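Local coordinates for protein MxaA (Stigmatella aurantiaca, PDB 4W4T) that binds NADPH through this terminal reductase domain, which in the myxalamid PKS-NRPS pathway probably releases the carrier-bound chain by reducing its thioester, at residues A[275-286]-A[311-322]; A[194-204]-A[375-384]. One frame throughout, in Å; residues are numbered along the deposited sequence.

In the fold
From the N terminus, the chain first lays down 194-204, a loop after strand 185-188, and meets its partner 375-384 only after 170 further residues. Interaction 2 therefore closes a long loop, and interaction 1 lies wholly within it: 275-286 pairs with 311-322 across just 24 residues, which hold helix 287-298 and strand 307-310. The two contacts nest without crossing. Interaction 1 sets strand 274-277 against the start of helix 318-328, and strand 285-286 against the loop that follows strand 307-310; interaction 2 ties the loop before helix 217-234 to the start of helix 382-388. Their centres are about 14 Å apart, and Met376 joins them, its SE packing on Ala280 CB and on Leu282 CD2.

Interaction 1. Residues A[275-286]-A[311-322]; sequences APSVDALLDLTP and VNPQFVRADEMW
Leu282 and Val316 form a single antiparallel, hydrogen-bonded bridge, Val316 N to Leu282 O at 3.0 Å and Leu282 N to Val316 O at 2.9 Å. The polar grip continues at Asn312, whose ND2 donates to Leu284 O at 2.9 Å, nearly straight (168°) and in its own amide plane. Asp283 CG lies opposite the backbone N (chi1 -177°), which brings the syn lone pair of OD1 to Asn312 N; this amide has a weak second bond to Thr285 OG1. That hydroxyl donates to Asp283 OD2, which also accepts from Arg246 N, fixing the carboxylate through both oxygens. A water links Val278 O and Ala280 O to Ala318 N.

Ala275 CB sits over the six-membered ring of Trp322, 3.4 Å from its centroid, while Pro276 O lies at the ring edge, weakly bonded by NE1. With an alanine at Trp322, the methyl of Ala275 would probably lose the ring it lies on, and Pro276 O its weak donor. Leu281 CD2 likewise covers one Phe315 face.

Apolar contact centres on Leu282, its CB on Val316 CG1 at 3.6 Å and its CD1 against Ala318 CA at 3.7 Å; Val278 CG2 meets Ala318 CB. Joining Rossmann-type sheet to C-terminal region is consistent with an extended short-chain dehydrogenase fold.

Interaction 2. Residues A[194-204]-A[375-384]; sequences LPLGRKAPIRE and RMVVCDSGDT
Glu204 carries its carboxylate to the start of helix 382-388, where OE2 accepts from Thr384 OG1 at 2.6 Å and OE1 accepts from Asp383 N at 2.9 Å. The hydroxyl meets OE2 nearly along its C-O axis, whereas the amide uses the syn lone pair of OE1. His309 N also donates to OE2, and a water bridges OE1 and Asp380 OD2 while accepting from Glu204 N. With CG anti to the carbonyl carbon (chi1 -68°) and the chain extended beyond it, Glu204 passes Asp380 O and runs past the Asp383 side chain in the opposite direction, a like-charge approach with the carboxylate planes 18° apart.

Next to this grip the backbones bridge at Ile202 and Cys379: Ile202 N donates to Val378 O at 2.9 Å, and Asp380 N returns a bond of 2.9 Å to Ile202 O, coming from above that carbonyl plane. Farther along, Ile202 CD1 meets Val377 CG2 at 3.9 Å, and Leu194 CD1 touches Cys379 SG at 3.7 Å. Leu196 packs its CB on Arg375 CB at 3.8 Å.

In the second shell, His309 ND1 bonds Asp380 O, and Asp380 OD2 takes Gly382 N, an Asx turn.

Several donors thus converge on one buried carboxylate at a helix N terminus, which would probably favour its charged form, although the Asp380 and Asp383 carboxylates nearby would pull the other way.

Interaction 1. Residues A[275-286]-A[311-322]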
loop_
_atom_site.group_PDB
_atom_site.type_symbol
_atom_site.label_atom_id
_atom_site.label_comp_id
_atom_site.label_asym_id
_atom_site.label_seq_id
_atom_site.Cartn_x
_atom_site.Cartn_y
_atom_site.Cartn_z
ATOM N N ALA A 275 1.526 -16.548 15.280
ATOM C CA ALA A 275 0.354 -15.687 15.458
ATOM C C ALA A 275 0.569 -14.790 16.670
ATOM O O ALA A 275 1.330 -15.150 17.579
ATOM C CB ALA A 275 -0.908 -16.528 15.624
ATOM N N PRO A 276 -0.096 -13.623 16.694
ATOM C CA PRO A 276 0.115 -12.673 17.788
ATOM C C PRO A 276 -0.794 -12.934 18.973
ATOM O O PRO A 276 -1.959 -13.288 18.780
ATOM C CB PRO A 276 -0.224 -11.327 17.140
ATOM C CG PRO A 276 -1.278 -11.670 16.149
ATOM C CD PRO A 276 -0.922 -13.033 15.616
ATOM N N SER A 277 -0.281 -12.765 20.184
ATOM C CA SER A 277 -1.159 -12.751 21.337
ATOM C C SER A 277 -1.655 -11.318 21.476
ATOM O O SER A 277 -0.888 -10.406 21.771
ATOM C CB SER A 277 -0.451 -13.234 22.609
ATOM O OG SER A 277 0.731 -12.500 22.856
ATOM N N VAL A 278 -2.929 -11.108 21.184
ATOM C CA VAL A 278 -3.531 -9.798 21.355
ATOM C C VAL A 278 -4.541 -9.915 22.486
ATOM O O VAL A 278 -5.075 -10.999 22.728
ATOM C CB VAL A 278 -4.196 -9.299 20.063
ATOM C CG1 VAL A 278 -3.154 -9.134 18.963
ATOM C CG2 VAL A 278 -5.279 -10.262 19.616
ATOM N N ASP A 279 -4.782 -8.828 23.210
ATOM C CA ASP A 279 -5.701 -8.924 24.341
ATOM C C ASP A 279 -7.139 -8.517 23.995
ATOM O O ASP A 279 -7.974 -8.420 24.879
ATOM C CB ASP A 279 -5.201 -8.086 25.520
ATOM C CG ASP A 279 -4.849 -6.667 25.127
ATOM O OD1 ASP A 279 -5.429 -6.144 24.151
ATOM O OD2 ASP A 279 -3.993 -6.063 25.811
ATOM N N ALA A 280 -7.428 -8.292 22.717
ATOM C CA ALA A 280 -8.780 -7.903 22.317
ATOM C C ALA A 280 -9.809 -9.013 22.544
ATOM O O ALA A 280 -9.478 -10.202 22.534
ATOM C CB ALA A 280 -8.794 -7.485 20.858
ATOM N N LEU A 281 -11.062 -8.618 22.753
ATOM C CA LEU A 281 -12.172 -9.564 22.725
ATOM C C LEU A 281 -12.652 -9.664 21.284
ATOM O O LEU A 281 -13.479 -8.857 20.848
ATOM C CB LEU A 281 -13.317 -9.113 23.629
ATOM C CG LEU A 281 -12.928 -8.719 25.049
ATOM C CD1 LEU A 281 -14.132 -8.198 25.806
ATOM C CD2 LEU A 281 -12.298 -9.905 25.759
ATOM N N LEU A 282 -12.143 -10.651 20.557
ATOM C CA LEU A 282 -12.352 -10.722 19.119
ATOM C C LEU A 282 -13.805 -10.996 18.738
ATOM O O LEU A 282 -14.438 -11.929 19.241
ATOM C CB LEU A 282 -11.446 -11.787 18.514
ATOM C CG LEU A 282 -9.953 -11.577 18.778
ATOM C CD1 LEU A 282 -9.176 -12.845 18.449
ATOM C CD2 LEU A 282 -9.413 -10.404 17.961
ATOM N N ASP A 283 -14.317 -10.158 17.844
ATOM C CA ASP A 283 -15.599 -10.377 17.197
ATOM C C ASP A 283 -15.455 -11.106 15.862
ATOM O O ASP A 283 -14.664 -10.707 15.013
ATOM C CB ASP A 283 -16.301 -9.051 16.941
ATOM C CG ASP A 283 -17.671 -9.246 16.336
ATOM O OD1 ASP A 283 -18.431 -10.021 16.939
ATOM O OD2 ASP A 283 -17.988 -8.640 15.280
ATOM N N LEU A 284 -16.218 -12.176 15.689
ATOM C CA LEU A 284 -16.366 -12.823 14.389
ATOM C C LEU A 284 -17.841 -13.099 14.198
ATOM O O LEU A 284 -18.423 -13.922 14.910
ATOM C CB LEU A 284 -15.571 -14.123 14.288
ATOM C CG LEU A 284 -14.055 -14.073 14.096
ATOM C CD1 LEU A 284 -13.363 -13.859 15.422
ATOM C CD2 LEU A 284 -13.612 -15.383 13.487
ATOM N N THR A 285 -18.443 -12.392 13.252
ATOM C CA THR A 285 -19.882 -12.448 13.043
ATOM C C THR A 285 -20.190 -13.014 11.661
ATOM O O THR A 285 -20.036 -12.314 10.659
ATOM C CB THR A 285 -20.500 -11.050 13.168
ATOM O OG1 THR A 285 -20.042 -10.424 14.376
ATOM C CG2 THR A 285 -22.011 -11.134 13.190
ATOM N N PRO A 286 -20.601 -14.290 11.597
ATOM C CA PRO A 286 -20.840 -14.922 10.296
ATOM C C PRO A 286 -21.851 -14.161 9.423
ATOM O O PRO A 286 -22.873 -13.691 9.924
ATOM C CB PRO A 286 -21.383 -16.291 10.676
ATOM C CG PRO A 286 -20.706 -16.599 12.001
ATOM C CD PRO A 286 -20.701 -15.262 12.712
ATOM N N VAL A 311 -23.392 -7.991 15.935
ATOM C CA VAL A 311 -22.118 -8.543 16.360
ATOM C C VAL A 311 -22.363 -9.874 17.044
ATOM O O VAL A 311 -23.466 -10.152 17.506
ATOM C CB VAL A 311 -21.387 -7.598 17.330
ATOM C CG1 VAL A 311 -21.150 -6.220 16.666
ATOM C CG2 VAL A 311 -22.204 -7.433 18.610
ATOM N N ASN A 312 -21.328 -10.694 17.111
ATOM C CA ASN A 312 -21.408 -11.933 17.863
ATOM C C ASN A 312 -21.514 -11.600 19.349
ATOM O O ASN A 312 -20.636 -10.934 19.901
ATOM C CB ASN A 312 -20.191 -12.810 17.574
ATOM C CG ASN A 312 -20.448 -14.278 17.878
ATOM O OD1 ASN A 312 -21.166 -14.604 18.819
ATOM N ND2 ASN A 312 -19.878 -15.160 17.072
ATOM N N PRO A 313 -22.598 -12.052 20.003
ATOM C CA PRO A 313 -22.755 -11.844 21.449
ATOM C C PRO A 313 -21.632 -12.494 22.264
ATOM O O PRO A 313 -21.362 -12.064 23.387
ATOM C CB PRO A 313 -24.105 -12.515 21.759
ATOM C CG PRO A 313 -24.801 -12.603 20.444
ATOM C CD PRO A 313 -23.720 -12.816 19.435
ATOM N N GLN A 314 -20.994 -13.519 21.706
ATOM C CA GLN A 314 -19.905 -14.215 22.394
ATOM C C GLN A 314 -18.562 -13.848 21.763
ATOM O O GLN A 314 -18.351 -14.100 20.587
ATOM C CB GLN A 314 -20.128 -15.737 22.342
ATOM C CG GLN A 314 -18.919 -16.615 22.760
ATOM C CD GLN A 314 -18.411 -17.547 21.633
ATOM O OE1 GLN A 314 -18.780 -17.399 20.456
ATOM N NE2 GLN A 314 -17.556 -18.513 21.997
ATOM N N PHE A 315 -17.663 -13.231 22.518
ATOM C CA PHE A 315 -16.332 -12.933 21.973
ATOM C C PHE A 315 -15.464 -14.189 21.978
ATOM O O PHE A 315 -15.763 -15.163 22.667
ATOM C CB PHE A 315 -15.634 -11.815 22.768
ATOM C CG PHE A 315 -15.221 -12.226 24.161
ATOM C CD1 PHE A 315 -13.999 -12.853 24.391
ATOM C CD2 PHE A 315 -16.050 -11.986 25.238
ATOM C CE1 PHE A 315 -13.627 -13.241 25.676
ATOM C CE2 PHE A 315 -15.681 -12.368 26.522
ATOM C CZ PHE A 315 -14.467 -12.990 26.741
ATOM N N VAL A 316 -14.382 -14.165 21.214
ATOM C CA VAL A 316 -13.404 -15.236 21.289
ATOM C C VAL A 316 -12.073 -14.589 21.674
ATOM O O VAL A 316 -11.820 -13.441 21.322
ATOM C CB VAL A 316 -13.298 -16.017 19.942
ATOM C CG1 VAL A 316 -12.745 -15.134 18.852
ATOM C CG2 VAL A 316 -12.434 -17.265 20.100
ATOM N N ARG A 317 -11.250 -15.297 22.442
ATOM C CA ARG A 317 -9.920 -14.794 22.751
ATOM C C ARG A 317 -8.947 -15.268 21.681
ATOM O O ARG A 317 -9.182 -16.295 21.049
ATOM C CB ARG A 317 -9.481 -15.252 24.145
ATOM C CG ARG A 317 -10.315 -14.612 25.244
ATOM C CD ARG A 317 -9.981 -15.132 26.619
ATOM N NE ARG A 317 -10.174 -16.574 26.710
ATOM C CZ ARG A 317 -9.176 -17.447 26.715
ATOM N NH1 ARG A 317 -7.932 -17.003 26.634
ATOM N NH2 ARG A 317 -9.422 -18.749 26.798
ATOM N N ALA A 318 -7.877 -14.514 21.460
ATOM C CA ALA A 318 -6.891 -14.889 20.452
ATOM C C ALA A 318 -6.326 -16.298 20.676
ATOM O O ALA A 318 -6.156 -17.059 19.718
ATOM C CB ALA A 318 -5.756 -13.872 20.419
ATOM N N ASP A 319 -6.024 -16.658 21.921
ATOM C CA ASP A 319 -5.393 -17.962 22.133
ATOM C C ASP A 319 -6.370 -19.097 21.827
ATOM O O ASP A 319 -5.951 -20.182 21.438
ATOM C CB ASP A 319 -4.809 -18.102 23.558
ATOM C CG ASP A 319 -5.843 -17.919 24.670
ATOM O OD1 ASP A 319 -7.060 -18.013 24.421
ATOM O OD2 ASP A 319 -5.425 -17.687 25.829
ATOM N N GLU A 320 -7.668 -18.842 21.969
ATOM C CA GLU A 320 -8.666 -19.825 21.540
ATOM C C GLU A 320 -8.644 -19.964 20.014
ATOM O O GLU A 320 -8.686 -21.073 19.472
ATOM C CB GLU A 320 -10.071 -19.431 22.026
ATOM C CG GLU A 320 -10.195 -19.295 23.536
ATOM C CD GLU A 320 -11.582 -18.854 23.983
ATOM O OE1 GLU A 320 -12.047 -17.760 23.570
ATOM O OE2 GLU A 320 -12.204 -19.609 24.759
HETATM N N MSE A 321 -8.562 -18.835 19.320
HETATM C CA MSE A 321 -8.452 -18.867 17.867
HETATM C C MSE A 321 -7.277 -19.726 17.425
HETATM O O MSE A 321 -7.412 -20.556 16.541
HETATM C CB MSE A 321 -8.302 -17.455 17.299
HETATM C CG MSE A 321 -9.576 -16.687 17.171
HETATM SE SE MSE A 321 -10.760 -17.499 15.814
HETATM C CE MSE A 321 -9.567 -17.594 14.293
ATOM N N TRP A 322 -6.109 -19.534 18.029
ATOM C CA TRP A 322 -4.961 -20.307 17.587
ATOM C C TRP A 322 -5.166 -21.781 17.933
ATOM O O TRP A 322 -4.791 -22.649 17.145
ATOM C CB TRP A 322 -3.655 -19.773 18.193
ATOM C CG TRP A 322 -3.551 -18.264 18.214
ATOM C CD1 TRP A 322 -3.070 -17.501 19.240
ATOM C CD2 TRP A 322 -3.946 -17.347 17.180
ATOM N NE1 TRP A 322 -3.132 -16.164 18.906
ATOM C CE2 TRP A 322 -3.673 -16.043 17.654
ATOM C CE3 TRP A 322 -4.497 -17.495 15.903
ATOM C CZ2 TRP A 322 -3.936 -14.898 16.892
ATOM C CZ3 TRP A 322 -4.762 -16.357 15.151
ATOM C CH2 TRP A 322 -4.475 -15.076 15.646
HETATM O O HOH W 1 -7.637 -11.876 22.784
HETATM O O HOH W 2 -16.642 -13.390 18.277
HETATM O O HOH W 3 -17.836 -10.519 19.530
#

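Interaction 2. Residues A[194-204]-A[375-384]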
loop_
_atom_site.group_PDB
_atom_site.type_symbol
_atom_site.label_atom_id
_atom_site.label_comp_id
_atom_site.label_asym_id
_atom_site.label_seq_id
_atom_site.Cartn_x
_atom_site.Cartn_y
_atom_site.Cartn_z
ATOM N N LEU A 194 -17.843 3.813 15.771
ATOM C CA LEU A 194 -17.586 3.941 17.216
ATOM C C LEU A 194 -16.094 4.019 17.555
ATOM O O LEU A 194 -15.259 3.417 16.869
ATOM C CB LEU A 194 -18.200 2.752 17.971
ATOM C CG LEU A 194 -19.687 2.462 17.772
ATOM C CD1 LEU A 194 -20.066 1.131 18.460
ATOM C CD2 LEU A 194 -20.543 3.605 18.300
ATOM N N PRO A 195 -15.751 4.741 18.632
ATOM C CA PRO A 195 -14.344 4.799 19.060
ATOM C C PRO A 195 -13.833 3.442 19.529
ATOM O O PRO A 195 -14.603 2.656 20.088
ATOM C CB PRO A 195 -14.368 5.791 20.226
ATOM C CG PRO A 195 -15.759 5.690 20.778
ATOM C CD PRO A 195 -16.647 5.453 19.564
ATOM N N LEU A 196 -12.547 3.185 19.295
ATOM C CA LEU A 196 -11.889 1.959 19.710
ATOM C C LEU A 196 -11.284 2.132 21.088
ATOM O O LEU A 196 -11.019 3.255 21.505
ATOM C CB LEU A 196 -10.781 1.587 18.728
ATOM C CG LEU A 196 -11.124 1.564 17.240
ATOM C CD1 LEU A 196 -9.836 1.417 16.441
ATOM C CD2 LEU A 196 -12.085 0.422 16.950
ATOM N N GLY A 197 -11.035 1.028 21.784
ATOM C CA GLY A 197 -10.270 1.098 23.015
ATOM C C GLY A 197 -11.073 1.243 24.301
ATOM O O GLY A 197 -10.498 1.252 25.390
ATOM N N ARG A 198 -12.391 1.362 24.176
ATOM C CA ARG A 198 -13.280 1.523 25.328
ATOM C C ARG A 198 -13.597 0.165 25.915
ATOM O O ARG A 198 -13.839 -0.777 25.181
ATOM C CB ARG A 198 -14.578 2.214 24.923
ATOM C CG ARG A 198 -14.387 3.506 24.176
ATOM C CD ARG A 198 -13.810 4.573 25.081
ATOM N NE ARG A 198 -13.528 5.784 24.320
ATOM C CZ ARG A 198 -14.454 6.661 23.938
ATOM N NH1 ARG A 198 -15.734 6.475 24.260
ATOM N NH2 ARG A 198 -14.098 7.730 23.239
ATOM N N LYS A 199 -13.593 0.067 27.228
ATOM C CA LYS A 199 -13.710 -1.192 27.898
ATOM C C LYS A 199 -15.099 -1.809 27.866
ATOM O O LYS A 199 -15.250 -2.925 27.548
ATOM C CB LYS A 199 -13.275 -1.092 29.350
ATOM C CG LYS A 199 -13.313 -2.420 30.060
ATOM C CD LYS A 199 -14.561 -2.602 30.877
ATOM C CE LYS A 199 -14.535 -3.909 31.676
ATOM N NZ LYS A 199 -15.738 -3.945 32.511
ATOM N N ALA A 200 -16.086 -1.046 28.248
ATOM C CA ALA A 200 -17.449 -1.532 28.406
ATOM C C ALA A 200 -18.096 -1.659 27.037
ATOM O O ALA A 200 -17.822 -0.845 26.146
ATOM C CB ALA A 200 -18.250 -0.615 29.299
ATOM N N PRO A 201 -18.911 -2.707 26.853
ATOM C CA PRO A 201 -19.637 -2.886 25.589
ATOM C C PRO A 201 -20.470 -1.650 25.276
ATOM O O PRO A 201 -21.249 -1.187 26.109
ATOM C CB PRO A 201 -20.511 -4.110 25.856
ATOM C CG PRO A 201 -19.755 -4.866 26.937
ATOM C CD PRO A 201 -19.162 -3.808 27.801
ATOM N N ILE A 202 -20.279 -1.083 24.092
ATOM C CA ILE A 202 -20.975 0.150 23.762
ATOM C C ILE A 202 -22.428 -0.164 23.426
ATOM O O ILE A 202 -22.715 -1.068 22.631
ATOM C CB ILE A 202 -20.282 0.891 22.606
ATOM C CG1 ILE A 202 -18.878 1.322 23.040
ATOM C CG2 ILE A 202 -21.107 2.109 22.174
ATOM C CD1 ILE A 202 -18.057 1.963 21.944
ATOM N N ARG A 203 -23.346 0.573 24.048
ATOM C CA ARG A 203 -24.771 0.308 23.881
ATOM C C ARG A 203 -25.274 0.802 22.537
ATOM O O ARG A 203 -24.816 1.815 22.023
ATOM C CB ARG A 203 -25.595 0.968 24.990
ATOM C CG ARG A 203 -25.309 0.444 26.381
ATOM C CD ARG A 203 -26.164 1.180 27.389
ATOM N NE ARG A 203 -27.558 1.226 26.958
ATOM C CZ ARG A 203 -28.432 0.248 27.164
ATOM N NH1 ARG A 203 -28.058 -0.857 27.805
ATOM N NH2 ARG A 203 -29.680 0.372 26.737
ATOM N N GLU A 204 -26.235 0.070 21.994
ATOM C CA GLU A 204 -26.854 0.403 20.725
ATOM C C GLU A 204 -27.543 1.760 20.774
ATOM O O GLU A 204 -27.580 2.467 19.764
ATOM C CB GLU A 204 -27.837 -0.706 20.328
ATOM C CG GLU A 204 -27.112 -2.011 19.996
ATOM C CD GLU A 204 -27.937 -3.257 20.226
ATOM O OE1 GLU A 204 -28.428 -3.451 21.361
ATOM O OE2 GLU A 204 -28.078 -4.053 19.271
ATOM N N ARG A 375 -6.208 -1.696 19.217
ATOM C CA ARG A 375 -7.459 -1.411 19.906
ATOM C C ARG A 375 -8.615 -1.880 19.044
ATOM O O ARG A 375 -8.633 -1.628 17.841
ATOM C CB ARG A 375 -7.626 0.091 20.176
ATOM C CG ARG A 375 -6.410 0.790 20.768
ATOM C CD ARG A 375 -6.401 2.277 20.399
ATOM N NE ARG A 375 -5.324 2.990 21.082
ATOM C CZ ARG A 375 -5.061 4.282 20.929
ATOM N NH1 ARG A 375 -5.804 5.021 20.114
ATOM N NH2 ARG A 375 -4.056 4.836 21.597
HETATM N N MSE A 376 -9.589 -2.538 19.658
HETATM C CA MSE A 376 -10.804 -2.913 18.939
HETATM C C MSE A 376 -12.035 -2.473 19.725
HETATM O O MSE A 376 -11.926 -2.083 20.889
HETATM C CB MSE A 376 -10.814 -4.412 18.675
HETATM C CG MSE A 376 -9.640 -4.819 17.803
HETATM SE SE MSE A 376 -9.650 -6.712 17.398
HETATM C CE MSE A 376 -7.763 -6.925 16.901
ATOM N N VAL A 377 -13.196 -2.490 19.083
ATOM C CA VAL A 377 -14.407 -2.061 19.760
ATOM C C VAL A 377 -15.185 -3.260 20.290
ATOM O O VAL A 377 -15.219 -4.320 19.675
ATOM C CB VAL A 377 -15.312 -1.217 18.824
ATOM C CG1 VAL A 377 -15.663 -1.992 17.590
ATOM C CG2 VAL A 377 -16.563 -0.777 19.554
ATOM N N VAL A 378 -15.781 -3.086 21.458
ATOM C CA VAL A 378 -16.661 -4.087 22.034
ATOM C C VAL A 378 -18.056 -3.495 22.098
ATOM O O VAL A 378 -18.224 -2.393 22.612
ATOM C CB VAL A 378 -16.187 -4.509 23.434
ATOM C CG1 VAL A 378 -17.064 -5.618 23.988
ATOM C CG2 VAL A 378 -14.746 -4.936 23.373
ATOM N N CYS A 379 -19.038 -4.222 21.563
ATOM C CA CYS A 379 -20.411 -3.733 21.411
ATOM C C CYS A 379 -21.414 -4.573 22.168
ATOM O O CYS A 379 -21.321 -5.804 22.172
ATOM C CB CYS A 379 -20.826 -3.723 19.937
ATOM S SG CYS A 379 -19.905 -2.540 19.007
ATOM N N ASP A 380 -22.372 -3.903 22.791
ATOM C CA ASP A 380 -23.521 -4.588 23.377
ATOM C C ASP A 380 -24.553 -4.857 22.289
ATOM O O ASP A 380 -24.662 -4.080 21.341
ATOM C CB ASP A 380 -24.129 -3.758 24.502
ATOM C CG ASP A 380 -25.268 -4.481 25.199
ATOM O OD1 ASP A 380 -24.981 -5.421 25.967
ATOM O OD2 ASP A 380 -26.442 -4.123 24.968
ATOM N N SER A 381 -25.300 -5.955 22.413
ATOM C CA SER A 381 -26.291 -6.308 21.397
ATOM C C SER A 381 -27.637 -6.713 22.001
ATOM O O SER A 381 -28.428 -7.426 21.369
ATOM C CB SER A 381 -25.754 -7.429 20.505
ATOM O OG SER A 381 -25.301 -8.537 21.270
ATOM N N GLY A 382 -27.902 -6.228 23.211
ATOM C CA GLY A 382 -29.090 -6.618 23.947
ATOM C C GLY A 382 -30.387 -6.263 23.239
ATOM O O GLY A 382 -31.346 -7.031 23.308
ATOM N N ASP A 383 -30.425 -5.114 22.559
ATOM C CA ASP A 383 -31.626 -4.721 21.809
ATOM C C ASP A 383 -31.851 -5.611 20.590
ATOM O O ASP A 383 -32.990 -5.932 20.239
ATOM C CB ASP A 383 -31.547 -3.255 21.384
ATOM C CG ASP A 383 -31.549 -2.313 22.565
ATOM O OD1 ASP A 383 -31.873 -2.775 23.680
ATOM O OD2 ASP A 383 -31.236 -1.119 22.390
ATOM N N THR A 384 -30.768 -6.020 19.942
ATOM C CA THR A 384 -30.878 -6.971 18.850
ATOM C C THR A 384 -31.386 -8.324 19.355
ATOM O O THR A 384 -32.274 -8.927 18.762
ATOM C CB THR A 384 -29.540 -7.173 18.153
ATOM O OG1 THR A 384 -29.063 -5.903 17.669
ATOM C CG2 THR A 384 -29.700 -8.145 16.994
HETATM O O HOH W 4 -15.712 -0.900 23.441
HETATM O O HOH W 5 -27.324 -2.234 23.424
#